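Side-chain contacts in DyP-type peroxidase (Pleurotus ostreatus PC15, PDB 6FSK), which probably oxidises dyes and other substrates, including Mn(II), with hydrogen peroxide, using heme b as cofactor: residues D253-S258 against T452-P457; R278-W283 against D428-Q433; N308-G313 against A328-T333; K323-A328 against S443-N448. The protein carries 1 engineered substitution. All blocks are in the same frame, centred on the assembly; numbering follows the deposited sequence.

Contact 1: residues D253-S258 against T452-P457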
# COMPACT_ATOMS: atom_id res chain seq x y z
N ASP A 253 7.07 -10.74 -17.03
CA ASP A 253 7.99 -11.87 -17.22
C ASP A 253 8.65 -11.79 -18.62
O ASP A 253 9.85 -11.98 -18.72
CB ASP A 253 7.30 -13.19 -17.07
CG ASP A 253 6.89 -13.55 -15.64
OD1 ASP A 253 7.33 -12.99 -14.67
OD2 ASP A 253 6.03 -14.47 -15.60
N ASP A 254 7.89 -11.49 -19.62
CA ASP A 254 8.40 -11.27 -21.04
C ASP A 254 9.44 -10.12 -21.11
O ASP A 254 10.58 -10.28 -21.65
CB ASP A 254 7.20 -11.09 -21.94
CG ASP A 254 7.51 -10.88 -23.38
OD1 ASP A 254 8.66 -11.16 -23.85
OD2 ASP A 254 6.61 -10.44 -24.12
N PHE A 255 9.10 -8.98 -20.49
CA PHE A 255 10.05 -7.91 -20.31
C PHE A 255 11.37 -8.36 -19.76
O PHE A 255 12.43 -8.06 -20.30
CB PHE A 255 9.42 -6.82 -19.45
CG PHE A 255 10.36 -5.73 -19.13
CD1 PHE A 255 10.76 -4.87 -20.14
CD2 PHE A 255 10.90 -5.61 -17.87
CE1 PHE A 255 11.65 -3.83 -19.86
CE2 PHE A 255 11.83 -4.55 -17.59
CZ PHE A 255 12.16 -3.70 -18.59
N LEU A 256 11.35 -9.04 -18.64
CA LEU A 256 12.59 -9.49 -17.98
C LEU A 256 13.34 -10.45 -18.90
O LEU A 256 14.54 -10.29 -19.10
CB LEU A 256 12.34 -10.15 -16.61
CG LEU A 256 11.70 -9.30 -15.56
CD1 LEU A 256 11.62 -10.16 -14.29
CD2 LEU A 256 12.44 -8.04 -15.28
N GLU A 257 12.65 -11.42 -19.49
CA GLU A 257 13.26 -12.36 -20.39
C GLU A 257 13.90 -11.70 -21.58
O GLU A 257 14.91 -12.24 -22.12
CB GLU A 257 12.18 -13.30 -20.92
CG GLU A 257 11.72 -14.37 -20.04
CD GLU A 257 10.52 -15.14 -20.64
OE1 GLU A 257 10.06 -14.96 -21.82
OE2 GLU A 257 10.09 -15.99 -19.85
N SER A 258 13.34 -10.59 -21.99
CA SER A 258 13.78 -9.88 -23.24
C SER A 258 14.92 -8.92 -22.96
O SER A 258 15.54 -8.40 -23.86
CB SER A 258 12.61 -9.19 -23.87
OG SER A 258 11.61 -10.09 -24.26
N THR A 452 23.20 3.46 -18.98
CA THR A 452 22.21 2.95 -19.95
C THR A 452 20.82 2.83 -19.32
O THR A 452 20.65 2.41 -18.17
CB THR A 452 22.66 1.66 -20.60
OG1 THR A 452 22.73 0.61 -19.64
CG2 THR A 452 23.98 1.90 -21.20
N ASN A 453 19.85 3.28 -20.10
CA ASN A 453 18.42 3.19 -19.78
C ASN A 453 17.79 2.05 -20.50
O ASN A 453 18.17 1.70 -21.66
CB ASN A 453 17.59 4.37 -20.34
CG ASN A 453 17.93 5.65 -19.80
OD1 ASN A 453 18.64 5.79 -18.85
ND2 ASN A 453 17.45 6.67 -20.53
N ILE A 454 16.79 1.46 -19.88
CA ILE A 454 15.85 0.60 -20.60
C ILE A 454 14.60 1.42 -20.72
O ILE A 454 14.06 1.96 -19.74
CB ILE A 454 15.53 -0.69 -19.83
CG1 ILE A 454 16.79 -1.52 -19.62
CG2 ILE A 454 14.46 -1.50 -20.63
CD1 ILE A 454 16.67 -2.69 -18.68
N THR A 455 14.07 1.44 -21.94
CA THR A 455 12.85 2.07 -22.22
C THR A 455 11.73 1.07 -21.98
O THR A 455 11.72 -0.01 -22.59
CB THR A 455 12.79 2.65 -23.66
OG1 THR A 455 13.84 3.64 -23.80
CG2 THR A 455 11.54 3.34 -23.85
N LEU A 456 10.79 1.35 -21.06
CA LEU A 456 9.80 0.35 -20.71
C LEU A 456 8.77 0.13 -21.79
O LEU A 456 8.43 1.04 -22.54
CB LEU A 456 9.15 0.70 -19.37
CG LEU A 456 10.13 0.84 -18.19
CD1 LEU A 456 9.39 1.40 -16.96
CD2 LEU A 456 10.73 -0.51 -17.85
N PRO A 457 8.19 -1.06 -21.85
CA PRO A 457 7.15 -1.31 -22.83
C PRO A 457 5.96 -0.41 -22.61
O PRO A 457 5.68 -0.06 -21.46
CB PRO A 457 6.73 -2.78 -22.56
CG PRO A 457 7.69 -3.32 -21.60
CD PRO A 457 8.53 -2.23 -21.02
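Phe255 of helix 249-258 and Pro457 set the closest backbone approach, with the CA of Phe255 7.6 Å from the CA of Pro457. The contact packs a helix against a strand of a two-stranded antiparallel sheet and the residues that follow it. That sheet pairs 453-455 with 441-443, and backbone hydrogen bonds join Ile454 to Ile442 and Leu456 to Arg440. The contact is purely apolar, and one ring carries it. Phe255 holds CG opposite its own backbone N (chi1 176°), and this sends the ring out from the helix toward segment 452-457. Three side chains meet its CD1, CE1 and CZ. Ile454 comes in at the ring edge, near the ring plane, with CG2 3.7 Å from Phe255 CE1 and 3.8 Å from Phe255 CZ. The CB of Leu456 leaves to one side of the helix, yet CD2 comes within 3.6 Å of Phe255 CZ. It meets the ring obliquely. Pro457 also meets the ring obliquely, and the two side chains run at about a right angle. Helix 268-280 adds Leu275 and Ile279 to the surroundings of Phe255, and the ring of Phe461 also meets it. The aromatic group is therefore buried where two helices and the small sheet come together. Across the contact, the CD of Pro457 rests 3.6 Å from CD1 of Phe255 and 3.7 Å from its CE1.

Contact 2: residues R278-W283 against D428-Q433. With HEM (protoporphyrin IX containing Fe), chain C.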
# COMPACT_ATOMS: atom_id res chain seq x y z
N ARG A 278 16.64 -6.19 -9.33
CA ARG A 278 17.17 -4.81 -9.35
C ARG A 278 16.07 -3.77 -9.57
O ARG A 278 16.16 -2.67 -9.01
CB ARG A 278 18.35 -4.71 -10.30
CG ARG A 278 19.57 -5.46 -9.82
CD ARG A 278 20.74 -5.35 -10.72
NE ARG A 278 21.21 -3.94 -10.95
CZ ARG A 278 22.15 -3.30 -10.23
NH1 ARG A 278 22.64 -3.85 -9.09
NH2 ARG A 278 22.60 -2.10 -10.58
N ILE A 279 15.00 -4.14 -10.26
CA ILE A 279 13.87 -3.26 -10.44
C ILE A 279 13.09 -3.15 -9.11
O ILE A 279 12.54 -2.11 -8.81
CB ILE A 279 12.94 -3.78 -11.57
CG1 ILE A 279 13.63 -3.33 -12.89
CG2 ILE A 279 11.50 -3.30 -11.38
CD1 ILE A 279 12.98 -3.98 -14.07
N VAL A 280 13.00 -4.24 -8.35
CA VAL A 280 12.23 -4.22 -7.10
C VAL A 280 13.05 -3.71 -5.95
O VAL A 280 12.59 -2.93 -5.10
CB VAL A 280 11.70 -5.63 -6.81
CG1 VAL A 280 11.02 -5.65 -5.43
CG2 VAL A 280 10.72 -6.02 -7.89
N GLY A 281 14.30 -4.12 -5.88
CA GLY A 281 15.18 -3.93 -4.70
C GLY A 281 15.34 -5.16 -3.83
O GLY A 281 16.12 -5.08 -2.86
N ARG A 282 14.64 -6.23 -4.21
CA ARG A 282 14.76 -7.53 -3.55
C ARG A 282 14.63 -8.61 -4.53
O ARG A 282 13.90 -8.43 -5.51
CB ARG A 282 13.67 -7.71 -2.44
CG ARG A 282 13.66 -6.73 -1.28
CD ARG A 282 12.55 -7.00 -0.30
NE ARG A 282 12.56 -6.04 0.77
CZ ARG A 282 13.31 -6.12 1.88
NH1 ARG A 282 14.00 -7.21 2.19
NH2 ARG A 282 13.28 -5.17 2.74
N TRP A 283 15.32 -9.73 -4.27
CA TRP A 283 15.04 -10.97 -4.98
C TRP A 283 13.61 -11.41 -4.64
O TRP A 283 13.03 -10.96 -3.62
CB TRP A 283 16.10 -12.00 -4.52
CG TRP A 283 17.47 -11.62 -4.87
CD1 TRP A 283 18.35 -10.94 -4.08
CD2 TRP A 283 18.16 -11.86 -6.12
NE1 TRP A 283 19.55 -10.73 -4.77
CE2 TRP A 283 19.47 -11.31 -5.98
CE3 TRP A 283 17.85 -12.51 -7.28
CZ2 TRP A 283 20.42 -11.36 -7.02
CZ3 TRP A 283 18.80 -12.59 -8.29
CH2 TRP A 283 20.06 -11.98 -8.16
N ASP A 428 10.13 4.56 -11.20
CA ASP A 428 9.86 3.32 -10.51
C ASP A 428 9.15 2.43 -11.55
O ASP A 428 8.13 2.84 -12.14
CB ASP A 428 8.94 3.62 -9.36
CG ASP A 428 8.53 2.42 -8.59
OD1 ASP A 428 8.13 1.36 -9.18
OD2 ASP A 428 8.54 2.50 -7.30
N ALA A 429 9.74 1.28 -11.88
CA ALA A 429 9.18 0.48 -12.97
C ALA A 429 8.06 -0.40 -12.54
O ALA A 429 7.39 -1.03 -13.35
CB ALA A 429 10.30 -0.36 -13.60
N ILE A 430 7.77 -0.42 -11.27
CA ILE A 430 6.61 -1.18 -10.79
C ILE A 430 5.36 -0.28 -10.78
O ILE A 430 4.34 -0.59 -11.34
CB ILE A 430 6.86 -1.80 -9.40
CG1 ILE A 430 8.09 -2.67 -9.42
CG2 ILE A 430 5.64 -2.53 -8.89
CD1 ILE A 430 8.00 -3.89 -10.29
N ILE A 431 5.47 0.86 -10.14
CA ILE A 431 4.33 1.77 -9.94
C ILE A 431 4.45 3.15 -10.56
O ILE A 431 3.49 3.91 -10.55
CB ILE A 431 3.95 1.96 -8.42
CG1 ILE A 431 5.11 2.63 -7.65
CG2 ILE A 431 3.63 0.67 -7.74
CD1 ILE A 431 4.74 3.30 -6.37
N GLY A 432 5.63 3.51 -11.06
CA GLY A 432 5.75 4.91 -11.59
C GLY A 432 4.87 5.18 -12.79
O GLY A 432 4.78 4.28 -13.68
N GLN A 433 4.17 6.30 -12.82
CA GLN A 433 3.26 6.62 -13.90
C GLN A 433 3.67 7.92 -14.51
O GLN A 433 4.14 8.86 -13.79
CB GLN A 433 1.83 6.77 -13.36
CG GLN A 433 1.30 5.47 -12.83
CD GLN A 433 -0.20 5.45 -12.57
OE1 GLN A 433 -0.94 4.66 -13.21
NE2 GLN A 433 -0.65 6.33 -11.69
CHA HEM C . 7.64 -2.46 -0.79
CHB HEM C . 5.51 -4.67 -4.51
CHC HEM C . 2.55 -0.91 -4.97
CHD HEM C . 4.88 1.47 -1.45
C1A HEM C . 7.34 -3.43 -1.75
C2A HEM C . 7.99 -4.69 -1.90
C3A HEM C . 7.37 -5.34 -2.90
C4A HEM C . 6.39 -4.43 -3.42
CMA HEM C . 7.73 -6.67 -3.46
CAA HEM C . 9.17 -5.17 -1.08
CBA HEM C . 8.88 -6.00 0.17
CGA HEM C . 8.26 -5.19 1.27
O1A HEM C . 8.94 -4.42 1.95
O2A HEM C . 7.03 -5.36 1.50
C1B HEM C . 4.50 -3.85 -5.00
C2B HEM C . 3.59 -4.16 -6.01
C3B HEM C . 2.71 -3.14 -6.16
C4B HEM C . 3.15 -2.14 -5.17
CMB HEM C . 3.61 -5.41 -6.85
CAB HEM C . 1.57 -2.89 -7.06
CBB HEM C . 0.92 -3.86 -7.67
C1C HEM C . 2.92 0.12 -4.16
C2C HEM C . 2.39 1.41 -4.05
C3C HEM C . 3.05 2.12 -3.09
C4C HEM C . 3.99 1.20 -2.51
CMC HEM C . 1.24 1.91 -4.89
CAC HEM C . 2.96 3.53 -2.62
CBC HEM C . 2.54 4.55 -3.40
C1D HEM C . 5.79 0.53 -0.95
C2D HEM C . 6.57 0.83 0.29
C3D HEM C . 7.32 -0.32 0.49
C4D HEM C . 7.02 -1.19 -0.64
CMD HEM C . 6.53 2.03 1.15
CAD HEM C . 8.36 -0.58 1.57
CBD HEM C . 9.72 -0.05 1.22
CGD HEM C . 10.69 -0.21 2.37
O1D HEM C . 11.77 -0.75 2.04
O2D HEM C . 10.35 0.07 3.50
NA HEM C . 6.41 -3.20 -2.77
NB HEM C . 4.28 -2.59 -4.55
NC HEM C . 4.02 0.05 -3.26
ND HEM C . 6.15 -0.63 -1.49
FE HEM C . 5.28 -1.57 -3.06
O HOH W 1 11.86 0.25 -10.30
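Ala429 and Ile430 pack on Ile279 and Val280 at the end of helix 268-280, just after Asp428. This is the proximal side of the heme pocket. Asp428 OD1 takes two backbone N-H groups. Ile430 N, at 2.8 Å, meets it nearly along the C-O direction and closes an Asx turn. Ile431 N meets the same oxygen from above the carboxylate plane, in a straight bond (171°). The other oxygen, OD2, is hydrogen-bonded to ND1 of His329, the axial ligand of the heme iron. Ala429 points its CB at Ile279 CG2, 3.9 Å away. Its N-H reaches a water that also donates to Ile279 O, so one water joins the two backbones. Ile430 follows and faces both ways. With CG1 opposite the carbonyl carbon (chi1 -56°), its CD1 lies 3.7 Å from Ile279 CG2 and more loosely near Val280 CG2. Its other branch, CG2, lies by pyrrole B of the heme, 3.9 Å from C2B. Ile431 turns to the porphyrin, with CG2 3.4 Å from the heme methine carbon CHC. Gly432 N donates to Asp428 O and closes the turn. On the helix side, Val280 CG1 touches the heme methyl CMA. The contact itself is apolar, but its loop carries Asp428, whose two oxygens are both engaged. One oxygen shapes the loop while the other probably helps to fix the rotation of the axial imidazole.

Contact 3: residues N308-G313 against A328-T333. With HEM (protoporphyrin IX containing Fe), chain C.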
# COMPACT_ATOMS: atom_id res chain seq x y z
N ASN A 308 16.02 -6.77 6.66
CA ASN A 308 15.70 -5.35 6.48
C ASN A 308 16.72 -4.39 7.05
O ASN A 308 16.50 -3.21 7.17
CB ASN A 308 14.24 -5.14 6.94
CG ASN A 308 13.63 -3.92 6.28
OD1 ASN A 308 13.86 -3.68 5.11
ND2 ASN A 308 12.82 -3.23 7.03
N LYS A 309 17.88 -4.93 7.46
CA LYS A 309 18.91 -4.10 8.11
C LYS A 309 19.87 -3.60 7.05
O LYS A 309 20.97 -4.19 6.77
CB LYS A 309 19.70 -5.04 9.07
CG LYS A 309 20.89 -4.38 9.69
CD LYS A 309 20.44 -3.32 10.60
CE LYS A 309 21.18 -3.42 11.95
NZ LYS A 309 21.42 -2.01 12.34
N PHE A 310 19.47 -2.53 6.39
CA PHE A 310 20.29 -1.84 5.36
C PHE A 310 19.72 -0.45 5.25
O PHE A 310 18.55 -0.22 5.65
CB PHE A 310 20.28 -2.54 4.01
CG PHE A 310 18.89 -2.70 3.40
CD1 PHE A 310 18.12 -3.77 3.71
CD2 PHE A 310 18.41 -1.75 2.52
CE1 PHE A 310 16.87 -3.94 3.17
CE2 PHE A 310 17.19 -1.90 1.96
CZ PHE A 310 16.44 -2.96 2.28
N ASP A 311 20.54 0.51 4.82
CA ASP A 311 20.10 1.87 4.72
C ASP A 311 20.56 2.56 3.43
O ASP A 311 20.32 3.73 3.25
CB ASP A 311 20.51 2.66 5.94
CG ASP A 311 22.03 2.69 6.14
OD1 ASP A 311 22.82 2.27 5.31
OD2 ASP A 311 22.47 3.14 7.21
N PHE A 312 21.23 1.82 2.53
CA PHE A 312 21.85 2.35 1.30
C PHE A 312 23.15 3.17 1.50
O PHE A 312 23.73 3.64 0.52
CB PHE A 312 20.87 3.09 0.37
CG PHE A 312 19.57 2.35 0.11
CD1 PHE A 312 19.54 1.13 -0.48
CD2 PHE A 312 18.38 2.96 0.36
CE1 PHE A 312 18.37 0.45 -0.73
CE2 PHE A 312 17.16 2.31 0.12
CZ PHE A 312 17.19 1.07 -0.44
N GLY A 313 23.62 3.16 2.71
CA GLY A 313 24.88 3.79 3.07
C GLY A 313 24.99 5.18 2.53
O GLY A 313 24.09 5.99 2.65
N ALA A 328 15.12 1.60 -7.94
CA ALA A 328 14.48 0.36 -7.45
C ALA A 328 13.23 0.72 -6.67
O ALA A 328 13.23 1.75 -5.96
CB ALA A 328 15.44 -0.39 -6.57
N HIS A 329 12.19 -0.11 -6.77
CA HIS A 329 10.91 0.24 -6.13
C HIS A 329 10.98 0.55 -4.68
O HIS A 329 10.48 1.54 -4.22
CB HIS A 329 9.95 -0.88 -6.38
CG HIS A 329 8.63 -0.71 -5.71
ND1 HIS A 329 7.80 0.36 -5.94
CD2 HIS A 329 7.98 -1.51 -4.84
CE1 HIS A 329 6.68 0.19 -5.24
NE2 HIS A 329 6.80 -0.90 -4.51
N ILE A 330 11.71 -0.26 -3.94
CA ILE A 330 11.71 -0.03 -2.48
C ILE A 330 12.46 1.25 -2.15
O ILE A 330 12.23 1.86 -1.11
CB ILE A 330 12.30 -1.21 -1.62
CG1 ILE A 330 13.82 -1.39 -1.82
CG2 ILE A 330 11.48 -2.46 -1.89
CD1 ILE A 330 14.42 -2.46 -0.90
N ARG A 331 13.44 1.61 -3.00
CA ARG A 331 14.22 2.81 -2.76
C ARG A 331 13.49 4.08 -3.12
O ARG A 331 13.68 5.14 -2.47
CB ARG A 331 15.58 2.68 -3.52
CG ARG A 331 16.66 3.72 -3.21
CD ARG A 331 17.98 3.11 -3.72
NE ARG A 331 19.05 4.07 -3.37
CZ ARG A 331 20.33 3.74 -3.42
NH1 ARG A 331 20.67 2.59 -3.98
NH2 ARG A 331 21.20 4.58 -2.98
N LYS A 332 12.67 4.02 -4.17
CA LYS A 332 11.74 5.05 -4.56
C LYS A 332 10.67 5.26 -3.50
O LYS A 332 10.26 6.41 -3.29
CB LYS A 332 11.07 4.73 -5.88
CG LYS A 332 11.95 4.93 -7.07
CD LYS A 332 12.00 6.39 -7.56
CE LYS A 332 12.58 6.57 -8.92
NZ LYS A 332 12.41 7.95 -9.35
N THR A 333 10.31 4.28 -2.71
CA THR A 333 9.18 4.40 -1.81
C THR A 333 9.60 4.54 -0.34
O THR A 333 8.88 5.18 0.39
CB THR A 333 8.20 3.22 -1.97
OG1 THR A 333 8.87 2.00 -1.65
CG2 THR A 333 7.52 3.18 -3.38
CHA HEM C . 7.64 -2.46 -0.79
CHB HEM C . 5.51 -4.67 -4.51
CHC HEM C . 2.55 -0.91 -4.97
CHD HEM C . 4.88 1.47 -1.45
C1A HEM C . 7.34 -3.43 -1.75
C2A HEM C . 7.99 -4.69 -1.90
C3A HEM C . 7.37 -5.34 -2.90
C4A HEM C . 6.39 -4.43 -3.42
CMA HEM C . 7.73 -6.67 -3.46
CAA HEM C . 9.17 -5.17 -1.08
CBA HEM C . 8.88 -6.00 0.17
CGA HEM C . 8.26 -5.19 1.27
O1A HEM C . 8.94 -4.42 1.95
O2A HEM C . 7.03 -5.36 1.50
C1B HEM C . 4.50 -3.85 -5.00
C2B HEM C . 3.59 -4.16 -6.01
C3B HEM C . 2.71 -3.14 -6.16
C4B HEM C . 3.15 -2.14 -5.17
CMB HEM C . 3.61 -5.41 -6.85
CAB HEM C . 1.57 -2.89 -7.06
CBB HEM C . 0.92 -3.86 -7.67
C1C HEM C . 2.92 0.12 -4.16
C2C HEM C . 2.39 1.41 -4.05
C3C HEM C . 3.05 2.12 -3.09
C4C HEM C . 3.99 1.20 -2.51
CMC HEM C . 1.24 1.91 -4.89
CAC HEM C . 2.96 3.53 -2.62
CBC HEM C . 2.54 4.55 -3.40
C1D HEM C . 5.79 0.53 -0.95
C2D HEM C . 6.57 0.83 0.29
C3D HEM C . 7.32 -0.32 0.49
C4D HEM C . 7.02 -1.19 -0.64
CMD HEM C . 6.53 2.03 1.15
CAD HEM C . 8.36 -0.58 1.57
CBD HEM C . 9.72 -0.05 1.22
CGD HEM C . 10.69 -0.21 2.37
O1D HEM C . 11.77 -0.75 2.04
O2D HEM C . 10.35 0.07 3.50
NA HEM C . 6.41 -3.20 -2.77
NB HEM C . 4.28 -2.59 -4.55
NC HEM C . 4.02 0.05 -3.26
ND HEM C . 6.15 -0.63 -1.49
FE HEM C . 5.28 -1.57 -3.06
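This is a buried contact in which Phe310 and Phe312, from the loop between helices 298-302 and 315-318, cover Ile330 and Arg331 of the short helix 329-333. Phe312 and Arg331 form its main part. The two side chains run past each other in opposite directions. The guanidinium lies flat on the ring, with planes 5° apart and centres 4.3 Å apart. The cation-pi contact is off-centre. It is the methylene CD of Arg331 that stands over the middle of the ring face, 3.8 Å from the centroid. The extended arginine chain explains this: CG is opposite the backbone N (chi1 -169°). CB lies past the rim by CZ, CG over the rim and CD over the centre. NE, still over the ring rim, makes a salt bridge with Asp338 OD2, and NH2 a hydrogen bond with Ser315 OG. Ile330 meets both rings at their edges. Its CD1 lies 3.8 Å from Phe310 CZ, and its CG1 faces Phe312 CZ. The helix is the proximal heme helix of the peroxidase: His329 NE2 binds the heme iron at 2.2 Å. Ile330 CG2 lies 3.7 Å from the propionate carbon CAA, and Thr333 OG1 is 3.2 Å from C2D. Thr333 OG1 also donates to His329 O, one turn back. In the loop, Asp311 OD1 accepts from Gly313 N in an Asx turn. Phe310 also has a cation-pi contact with Arg336, which itself hydrogen-bonds the heme.

Contact 4: residues K323-A328 against S443-N448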
# COMPACT_ATOMS: atom_id res chain seq x y z
N LYS A 323 25.16 -2.00 -6.26
CA LYS A 323 24.37 -2.94 -5.42
C LYS A 323 22.89 -2.81 -5.71
O LYS A 323 22.18 -3.78 -5.59
CB LYS A 323 24.65 -2.79 -3.95
CG LYS A 323 26.10 -3.16 -3.62
CD LYS A 323 26.31 -3.18 -2.09
CE LYS A 323 27.81 -3.35 -1.85
NZ LYS A 323 28.21 -3.37 -0.38
N CYS A 324 22.45 -1.61 -6.05
CA CYS A 324 20.97 -1.31 -6.12
C CYS A 324 20.79 -0.07 -6.98
O CYS A 324 21.38 0.99 -6.67
CB CYS A 324 20.43 -1.07 -4.71
SG CYS A 324 18.62 -0.80 -4.69
N PRO A 325 20.00 -0.15 -8.05
CA PRO A 325 19.65 1.08 -8.78
C PRO A 325 19.02 2.11 -7.90
O PRO A 325 18.24 1.77 -7.02
CB PRO A 325 18.67 0.58 -9.89
CG PRO A 325 18.94 -0.91 -9.98
CD PRO A 325 19.33 -1.34 -8.61
N PHE A 326 19.24 3.38 -8.19
CA PHE A 326 18.53 4.42 -7.47
C PHE A 326 17.02 4.35 -7.61
O PHE A 326 16.29 4.72 -6.67
CB PHE A 326 19.07 5.80 -7.88
CG PHE A 326 20.53 6.02 -7.55
CD1 PHE A 326 21.10 5.51 -6.41
CD2 PHE A 326 21.29 6.75 -8.41
CE1 PHE A 326 22.48 5.75 -6.11
CE2 PHE A 326 22.65 6.98 -8.14
CZ PHE A 326 23.22 6.45 -6.99
N ALA A 327 16.57 3.83 -8.76
CA ALA A 327 15.12 3.79 -9.07
C ALA A 327 14.44 2.45 -8.71
O ALA A 327 13.32 2.18 -9.07
CB ALA A 327 14.86 4.11 -10.53
N ALA A 328 15.12 1.60 -7.94
CA ALA A 328 14.48 0.36 -7.45
C ALA A 328 13.23 0.72 -6.67
O ALA A 328 13.23 1.75 -5.96
CB ALA A 328 15.44 -0.39 -6.57
N SER A 443 17.07 3.79 -15.52
CA SER A 443 18.52 3.65 -15.69
C SER A 443 19.10 2.89 -14.53
O SER A 443 18.43 2.64 -13.52
CB SER A 443 19.14 5.05 -15.79
OG SER A 443 19.22 5.67 -14.53
N GLY A 444 20.38 2.58 -14.62
CA GLY A 444 21.11 2.01 -13.53
C GLY A 444 20.92 0.52 -13.31
O GLY A 444 21.50 -0.03 -12.38
N THR A 445 20.11 -0.16 -14.14
CA THR A 445 19.87 -1.57 -13.91
C THR A 445 21.10 -2.47 -14.22
O THR A 445 21.20 -3.50 -13.61
CB THR A 445 18.61 -2.07 -14.61
OG1 THR A 445 18.73 -2.03 -16.03
CG2 THR A 445 17.34 -1.30 -14.12
N ASN A 446 22.00 -2.13 -15.15
CA ASN A 446 23.17 -2.95 -15.41
C ASN A 446 24.30 -2.41 -14.48
O ASN A 446 24.68 -1.23 -14.61
CB ASN A 446 23.63 -2.83 -16.82
CG ASN A 446 24.83 -3.77 -17.08
OD1 ASN A 446 25.81 -3.82 -16.35
ND2 ASN A 446 24.63 -4.66 -18.03
N PRO A 447 24.78 -3.19 -13.53
CA PRO A 447 25.79 -2.69 -12.58
C PRO A 447 27.06 -2.21 -13.24
O PRO A 447 27.76 -1.35 -12.69
CB PRO A 447 26.11 -3.92 -11.70
CG PRO A 447 25.11 -4.93 -12.04
CD PRO A 447 24.35 -4.56 -13.23
N ASN A 448 27.37 -2.74 -14.40
CA ASN A 448 28.60 -2.31 -15.10
C ASN A 448 28.43 -1.11 -15.99
O ASN A 448 29.44 -0.53 -16.43
CB ASN A 448 29.20 -3.47 -15.91
CG ASN A 448 29.82 -4.52 -15.04
OD1 ASN A 448 30.33 -4.20 -13.97
ND2 ASN A 448 29.78 -5.78 -15.50
O HOH W 2 18.24 4.30 -11.12
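Pro325 packs its ring on the backbone of Gly444 and Thr445, joining the loop before the heme-ligand helix 329-333 to the loop between strands 441-443 and 453-455. The CA of Pro325 is 5.1 Å from the CA of Gly444. The chains come this close where Gly444, at positive phi, has no side chain between them. From CB outward, the ring meets mostly peptide. CB lies 3.8 Å from Gly444 O and has Ser443 O farther off. CG goes deeper, 3.6 Å from Gly444 O and 4.1 Å from Thr445 CA. The CB of Thr445 points away, so its methyl CG2 comes no nearer than 4.5 Å to Pro325 CG. CD then turns back to the proline nitrogen and closes the ring. Pro325 also starts a type I beta turn that ends at Ala328, the N-cap of helix 329-333. Ala328 N donates to Pro325 O at 3.3 Å to close it. Within this turn, Ala327 N donates to a water at 2.9 Å, and the same water lies 2.9 Å from Ser443 O and can donate to it. Arg278 of helix 268-280 holds Gly444 O through NH2, and its guanidinium also binds the carbonyls of Gln321 and Thr322. The two segments thus share no direct hydrogen bond. They meet by ring-to-backbone packing, and one water makes the polar link between them.

In the fold
The four contacts gather around helix 268-280 and the proximal helix 329-333. Contacts 2, 3 and 4 are mutual neighbours, with centres about 11 to 12 Å apart. The centre of contact 1 is about 12 Å from that of contact 2, about 13 Å from that of contact 4 and about 22 Å from that of contact 3. Along the chain, 253-258 and 452-457 enclose the other three. Contacts 3 and 4 share Ala328. Contact 2 alternates with contact 4 and encloses contact 3. Ile279 links contacts 1 and 2, and its carbonyl receives His329 N. Both contacts 2 and 3 touch the heme, so distant parts of the chain converge on its iron ligand.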